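Local coordinates for protein fatty acid amide hydrolase (Candida albicans, PDB 6KVR) that probably hydrolyses monocarboxylic acid amides to the carboxylate and ammonium, as a member of the amidase signature family, at residues I153-K158 and S246-S252; R200-P204 and S233-E237. One frame throughout, in Å; residues are numbered along the deposited sequence.

Interaction 1: I153-K158 and S246-S252; sequences IPISLK and SAIGVGS
Lys158 reaches along the neighbouring strand to Ser252. Its CB lies 3.5 Å from Val250 O; CG stands anti to the backbone N (chi1 -167°), and the extended chain then runs beside the other strand. CD passes Gly251 CA at 4.2 Å, where no side chain intervenes, CE approaches Ser252 OG, and NZ donates to Ser252 OG at 2.9 Å. The amine is also bonded to Ser233 OG, so two hydroxyls help fix its position. Along the two backbones, parallel pairing sets the register: Ser156 N donates to Ile248 O (3.0 Å), Val250 N to Ser156 O (3.1 Å) and Lys158 N to Val250 O (3.2 Å). Ile155 and Leu157 share one face of the sheet with Ile248 and Val250; there Ile155 CG2 meets Val250 CG2 at 3.8 Å as the two side chains cross obliquely. On the other face Ser156 OG stands 2.9 Å from Ser246 OG, beside Gly249, and is bonded as well to Glu237 of helix 235-243. Two adjacent parallel strands of the amidase core sheet thus present the lysine predicted to serve in the Ser-cisSer-Lys triad of this family.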
ATOM      1  N   ILE A 153      18.734 -24.899  -7.181  1.00 31.58           N
ATOM      2  CA  ILE A 153      17.710 -24.716  -8.199  1.00 31.04           C
ATOM      3  C   ILE A 153      18.182 -23.581  -9.146  1.00 26.35           C
ATOM      4  O   ILE A 153      18.303 -22.443  -8.671  1.00 30.35           O
ATOM      5  CB  ILE A 153      16.345 -24.403  -7.580  1.00 32.49           C
ATOM      6  CG1 ILE A 153      15.836 -25.629  -6.825  1.00 34.38           C
ATOM      7  CG2 ILE A 153      15.323 -24.062  -8.642  1.00 31.34           C
ATOM      8  CD1 ILE A 153      15.870 -26.921  -7.666  1.00 36.71           C
ATOM      9  N   PRO A 154      18.452 -23.867 -10.406  1.00 29.46           N
ATOM     10  CA  PRO A 154      18.899 -22.803 -11.339  1.00 27.36           C
ATOM     11  C   PRO A 154      17.753 -21.898 -11.765  1.00 30.44           C
ATOM     12  O   PRO A 154      16.761 -22.345 -12.354  1.00 26.30           O
ATOM     13  CB  PRO A 154      19.467 -23.590 -12.531  1.00 25.81           C
ATOM     14  CG  PRO A 154      19.608 -25.001 -12.063  1.00 31.17           C
ATOM     15  CD  PRO A 154      18.531 -25.197 -11.024  1.00 30.61           C
ATOM     16  N   ILE A 155      17.912 -20.602 -11.503  1.00 27.26           N
ATOM     17  CA  ILE A 155      16.854 -19.614 -11.664  1.00 25.25           C
ATOM     18  C   ILE A 155      17.376 -18.513 -12.576  1.00 24.78           C
ATOM     19  O   ILE A 155      18.503 -18.039 -12.395  1.00 25.95           O
ATOM     20  CB  ILE A 155      16.400 -19.071 -10.294  1.00 26.88           C
ATOM     21  CG1 ILE A 155      15.627 -20.163  -9.544  1.00 26.21           C
ATOM     22  CG2 ILE A 155      15.566 -17.790 -10.429  1.00 26.79           C
ATOM     23  CD1 ILE A 155      14.936 -19.698  -8.285  1.00 26.30           C
ATOM     24  N   SER A 156      16.584 -18.152 -13.585  1.00 22.33           N
ATOM     25  CA  SER A 156      16.937 -17.067 -14.488  1.00 25.17           C
ATOM     26  C   SER A 156      16.350 -15.746 -13.989  1.00 23.65           C
ATOM     27  O   SER A 156      15.293 -15.713 -13.357  1.00 25.63           O
ATOM     28  CB  SER A 156      16.441 -17.358 -15.905  1.00 24.60           C
ATOM     29  OG  SER A 156      15.053 -17.634 -15.895  1.00 27.51           O
ATOM     30  N   LEU A 157      17.040 -14.653 -14.301  1.00 26.82           N
ATOM     31  CA  LEU A 157      16.786 -13.346 -13.702  1.00 26.80           C
ATOM     32  C   LEU A 157      16.631 -12.298 -14.797  1.00 29.15           C
ATOM     33  O   LEU A 157      17.460 -12.217 -15.712  1.00 25.98           O
ATOM     34  CB  LEU A 157      17.926 -12.954 -12.767  1.00 25.25           C
ATOM     35  CG  LEU A 157      18.178 -13.855 -11.557  1.00 25.73           C
ATOM     36  CD1 LEU A 157      19.506 -13.517 -10.962  1.00 21.76           C
ATOM     37  CD2 LEU A 157      17.059 -13.726 -10.521  1.00 23.21           C
ATOM     38  N   LYS A 158      15.558 -11.513 -14.717  1.00 29.67           N
ATOM     39  CA  LYS A 158      15.407 -10.380 -15.623  1.00 30.94           C
ATOM     40  C   LYS A 158      16.562  -9.409 -15.397  1.00 27.86           C
ATOM     41  O   LYS A 158      16.958  -9.162 -14.255  1.00 23.01           O
ATOM     42  CB  LYS A 158      14.054  -9.704 -15.387  1.00 27.05           C
ATOM     43  CG  LYS A 158      13.608  -8.712 -16.447  1.00 26.61           C
ATOM     44  CD  LYS A 158      12.247  -8.120 -16.071  1.00 26.20           C
ATOM     45  CE  LYS A 158      11.845  -6.993 -17.028  1.00 26.05           C
ATOM     46  NZ  LYS A 158      10.371  -6.700 -16.995  1.00 24.03           N
ATOM     47  N   SER A 246      15.627 -22.852 -17.856  1.00 25.93           N
ATOM     48  CA  SER A 246      15.813 -22.722 -16.422  1.00 25.51           C
ATOM     49  C   SER A 246      14.602 -23.342 -15.740  1.00 30.58           C
ATOM     50  O   SER A 246      13.577 -23.600 -16.374  1.00 27.67           O
ATOM     51  CB  SER A 246      16.003 -21.253 -16.000  1.00 30.34           C
ATOM     52  OG  SER A 246      14.810 -20.518 -16.179  1.00 25.38           O
ATOM     53  N   ALA A 247      14.713 -23.550 -14.428  1.00 29.22           N
ATOM     54  CA  ALA A 247      13.634 -24.180 -13.675  1.00 29.51           C
ATOM     55  C   ALA A 247      12.572 -23.184 -13.209  1.00 34.33           C
ATOM     56  O   ALA A 247      11.382 -23.533 -13.128  1.00 31.46           O
ATOM     57  CB  ALA A 247      14.215 -24.925 -12.465  1.00 29.02           C
ATOM     58  N   ILE A 248      12.983 -21.964 -12.850  1.00 27.06           N
ATOM     59  CA  ILE A 248      12.071 -20.874 -12.531  1.00 27.87           C
ATOM     60  C   ILE A 248      12.680 -19.594 -13.082  1.00 28.65           C
ATOM     61  O   ILE A 248      13.904 -19.440 -13.125  1.00 29.25           O
ATOM     62  CB  ILE A 248      11.810 -20.724 -11.013  1.00 25.23           C
ATOM     63  CG1 ILE A 248      11.428 -22.056 -10.382  1.00 26.93           C
ATOM     64  CG2 ILE A 248      10.707 -19.698 -10.744  1.00 28.56           C
ATOM     65  CD1 ILE A 248      11.217 -21.995  -8.869  1.00 32.38           C
ATOM     66  N   GLY A 249      11.816 -18.685 -13.529  1.00 26.15           N
ATOM     67  CA  GLY A 249      12.253 -17.357 -13.916  1.00 28.55           C
ATOM     68  C   GLY A 249      11.621 -16.278 -13.055  1.00 25.42           C
ATOM     69  O   GLY A 249      10.547 -16.475 -12.483  1.00 27.91           O
ATOM     70  N   VAL A 250      12.278 -15.132 -12.955  1.00 26.65           N
ATOM     71  CA  VAL A 250      11.791 -13.998 -12.173  1.00 26.68           C
ATOM     72  C   VAL A 250      11.643 -12.812 -13.112  1.00 25.83           C
ATOM     73  O   VAL A 250      12.609 -12.417 -13.776  1.00 29.41           O
ATOM     74  CB  VAL A 250      12.733 -13.653 -11.011  1.00 27.16           C
ATOM     75  CG1 VAL A 250      12.070 -12.608 -10.065  1.00 27.25           C
ATOM     76  CG2 VAL A 250      13.089 -14.904 -10.248  1.00 24.91           C
ATOM     77  N   GLY A 251      10.439 -12.252 -13.174  1.00 28.75           N
ATOM     78  CA  GLY A 251      10.193 -11.055 -13.956  1.00 27.68           C
ATOM     79  C   GLY A 251       9.504  -9.961 -13.153  1.00 26.96           C
ATOM     80  O   GLY A 251       9.388 -10.048 -11.931  1.00 25.45           O
ATOM     81  N   SER A 252       9.040  -8.930 -13.842  1.00 24.45           N
ATOM     82  CA  SER A 252       8.295  -7.845 -13.234  1.00 26.69           C
ATOM     83  C   SER A 252       7.123  -7.521 -14.149  1.00 27.25           C
ATOM     84  O   SER A 252       7.119  -7.885 -15.330  1.00 28.91           O
ATOM     85  CB  SER A 252       9.177  -6.611 -13.021  1.00 25.96           C
ATOM     86  OG  SER A 252       9.591  -6.095 -14.280  1.00 33.08           O
TER

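Interaction 2: R200-P204 and S233-E237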
ATOM      1  N   ARG A 200      21.046 -13.773 -17.276  1.00 24.50           N
ATOM      2  CA  ARG A 200      20.172 -12.620 -17.107  1.00 26.86           C
ATOM      3  C   ARG A 200      19.565 -12.316 -18.465  1.00 29.10           C
ATOM      4  O   ARG A 200      20.289 -12.230 -19.466  1.00 29.14           O
ATOM      5  CB  ARG A 200      20.930 -11.398 -16.553  1.00 26.90           C
ATOM      6  CG  ARG A 200      21.496 -11.639 -15.146  1.00 29.00           C
ATOM      7  CD  ARG A 200      22.511 -10.584 -14.739  1.00 26.42           C
ATOM      8  NE  ARG A 200      21.848  -9.329 -14.418  1.00 25.50           N
ATOM      9  CZ  ARG A 200      22.462  -8.156 -14.366  1.00 29.01           C
ATOM     10  NH1 ARG A 200      23.756  -8.049 -14.598  1.00 23.93           N
ATOM     11  NH2 ARG A 200      21.762  -7.068 -14.042  1.00 22.58           N
ATOM     12  N   THR A 201      18.245 -12.161 -18.494  1.00 29.03           N
ATOM     13  CA  THR A 201      17.460 -12.253 -19.717  1.00 26.98           C
ATOM     14  C   THR A 201      17.063 -10.884 -20.248  1.00 26.79           C
ATOM     15  O   THR A 201      17.053  -9.881 -19.526  1.00 27.37           O
ATOM     16  CB  THR A 201      16.206 -13.090 -19.477  1.00 28.50           C
ATOM     17  OG1 THR A 201      15.554 -12.636 -18.282  1.00 30.48           O
ATOM     18  CG2 THR A 201      16.582 -14.561 -19.320  1.00 30.81           C
ATOM     19  N   SER A 202      16.669 -10.878 -21.518  1.00 26.69           N
ATOM     20  CA  SER A 202      16.453  -9.661 -22.282  1.00 26.77           C
ATOM     21  C   SER A 202      15.128  -8.996 -21.936  1.00 24.67           C
ATOM     22  O   SER A 202      14.219  -9.598 -21.353  1.00 24.22           O
ATOM     23  CB  SER A 202      16.506  -9.939 -23.785  1.00 28.14           C
ATOM     24  OG  SER A 202      15.473 -10.852 -24.140  1.00 32.68           O
ATOM     25  N   GLN A 203      15.044  -7.729 -22.331  1.00 21.83           N
ATOM     26  CA  GLN A 203      13.932  -6.836 -22.055  1.00 24.03           C
ATOM     27  C   GLN A 203      13.976  -5.726 -23.095  1.00 24.26           C
ATOM     28  O   GLN A 203      15.045  -5.423 -23.627  1.00 25.69           O
ATOM     29  CB  GLN A 203      14.040  -6.255 -20.640  1.00 20.93           C
ATOM     30  CG  GLN A 203      15.277  -5.394 -20.494  1.00 28.75           C
ATOM     31  CD  GLN A 203      15.942  -5.512 -19.148  1.00 30.88           C
ATOM     32  OE1 GLN A 203      15.408  -6.128 -18.218  1.00 29.77           O
ATOM     33  NE2 GLN A 203      17.131  -4.934 -19.037  1.00 30.96           N
ATOM     34  N   PRO A 204      12.849  -5.124 -23.419  1.00 23.08           N
ATOM     35  CA  PRO A 204      12.857  -4.021 -24.382  1.00 21.14           C
ATOM     36  C   PRO A 204      13.433  -2.739 -23.798  1.00 26.03           C
ATOM     37  O   PRO A 204      13.421  -2.515 -22.587  1.00 23.61           O
ATOM     38  CB  PRO A 204      11.373  -3.842 -24.713  1.00 19.06           C
ATOM     39  CG  PRO A 204      10.686  -4.295 -23.420  1.00 21.53           C
ATOM     40  CD  PRO A 204      11.490  -5.502 -23.008  1.00 21.40           C
ATOM     41  N   SER A 233       7.496  -7.108 -20.946  1.00 20.04           N
ATOM     42  CA  SER A 233       8.902  -6.748 -20.989  1.00 20.66           C
ATOM     43  C   SER A 233       9.849  -7.783 -20.361  1.00 21.75           C
ATOM     44  O   SER A 233      11.056  -7.637 -20.468  1.00 19.29           O
ATOM     45  CB  SER A 233       9.122  -5.383 -20.302  1.00 24.56           C
ATOM     46  OG  SER A 233       9.016  -5.473 -18.887  1.00 25.76           O
ATOM     47  N   SER A 234       9.325  -8.825 -19.709  1.00 24.28           N
ATOM     48  CA  SER A 234      10.172  -9.946 -19.291  1.00 23.61           C
ATOM     49  C   SER A 234      10.365 -10.907 -20.474  1.00 24.07           C
ATOM     50  O   SER A 234       9.942 -12.058 -20.462  1.00 24.46           O
ATOM     51  CB  SER A 234       9.588 -10.656 -18.068  1.00 23.72           C
ATOM     52  OG  SER A 234       9.083  -9.746 -17.102  1.00 23.91           O
ATOM     53  N   SER A 235      11.015 -10.401 -21.528  1.00 22.39           N
ATOM     54  CA  SER A 235      11.032 -11.118 -22.803  1.00 25.21           C
ATOM     55  C   SER A 235      11.836 -12.412 -22.723  1.00 29.20           C
ATOM     56  O   SER A 235      11.349 -13.486 -23.104  1.00 30.16           O
ATOM     57  CB  SER A 235      11.609 -10.228 -23.899  1.00 23.46           C
ATOM     58  OG  SER A 235      11.118  -8.916 -23.767  1.00 24.76           O
ATOM     59  N   GLY A 236      13.087 -12.319 -22.266  1.00 24.84           N
ATOM     60  CA  GLY A 236      13.935 -13.492 -22.203  1.00 27.08           C
ATOM     61  C   GLY A 236      13.458 -14.505 -21.190  1.00 29.37           C
ATOM     62  O   GLY A 236      13.718 -15.700 -21.344  1.00 25.22           O
ATOM     63  N   GLU A 237      12.767 -14.052 -20.137  1.00 25.33           N
ATOM     64  CA  GLU A 237      12.211 -14.996 -19.167  1.00 29.75           C
ATOM     65  C   GLU A 237      11.187 -15.922 -19.818  1.00 26.62           C
ATOM     66  O   GLU A 237      11.224 -17.135 -19.616  1.00 25.52           O
ATOM     67  CB  GLU A 237      11.602 -14.253 -17.972  1.00 29.16           C
ATOM     68  CG  GLU A 237      12.666 -13.527 -17.150  1.00 33.33           C
ATOM     69  CD  GLU A 237      13.710 -14.499 -16.624  1.00 34.93           C
ATOM     70  OE1 GLU A 237      13.340 -15.661 -16.333  1.00 35.63           O
ATOM     71  OE2 GLU A 237      14.902 -14.133 -16.556  1.00 34.13           O
TER
HETATM   72  O   HOH W   1      13.305 -11.139 -19.111  1.00 25.95           O
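In the Ser-cisSer-Lys arrangement of amidase signature enzymes, the middle serine follows a cis peptide bond; here that residue, Ser233, predicted to belong to the charge relay, packs against Pro204. Pro204 CD lies 3.3 Å from Ser233 O and its CG 3.7 Å from Ser233 CB, so the proline ring lies against the backbone and CB of the serine. Beyond Ser233 and Ser234 the chain enters helix 235-243, whose first turn abuts the end of strand 199-201. Gly236 has no side chain, which lets its backbone come within 4.5 Å of Thr201, measured CA to CA. Its N-H points almost straight at Ser202 O (Gly236 N to Ser202 O 3.1 Å, 179° at the hydrogen), though it arrives from above the carbonyl plane, 41° out of it. A water gives the same Ser202 O a second bond at 2.9 Å, donates to Thr201 OG1 and accepts from Glu237 N. Thr201 and Glu237 cross at about a right angle; the bend at chi2 (-59°) turns the carboxylate back towards Thr201, whose OG1 bonds OE2, though the modelled 2.4 Å between these oxygens is doubtfully short. Two helix-start amides are thereby satisfied by the strand end and the residue after it, one directly and one through water, while Thr201 probably gives the buried carboxylate one polar partner and Ser156 OG of strand 155-158 bonds its OE1.

Followed from the N terminus, the chain lays down 153-158, then 200-204, then 233-237 and finally 246-252. Interaction 2 closes the inner loop, with 28 residues between its segments; interaction 1 closes the outer one, with 87, so the pairs nest without crossing. Strand 155-158 sits between strands 199-201 and 248-253 in the mixed sheet, and helix 235-243 leads on to strand 248-253. The outer contact therefore joins two strands edge to edge, whereas the inner one docks the helix start on the end of strand 199-201. Their centres are 11 Å apart, and both supply residues to the predicted catalytic triad.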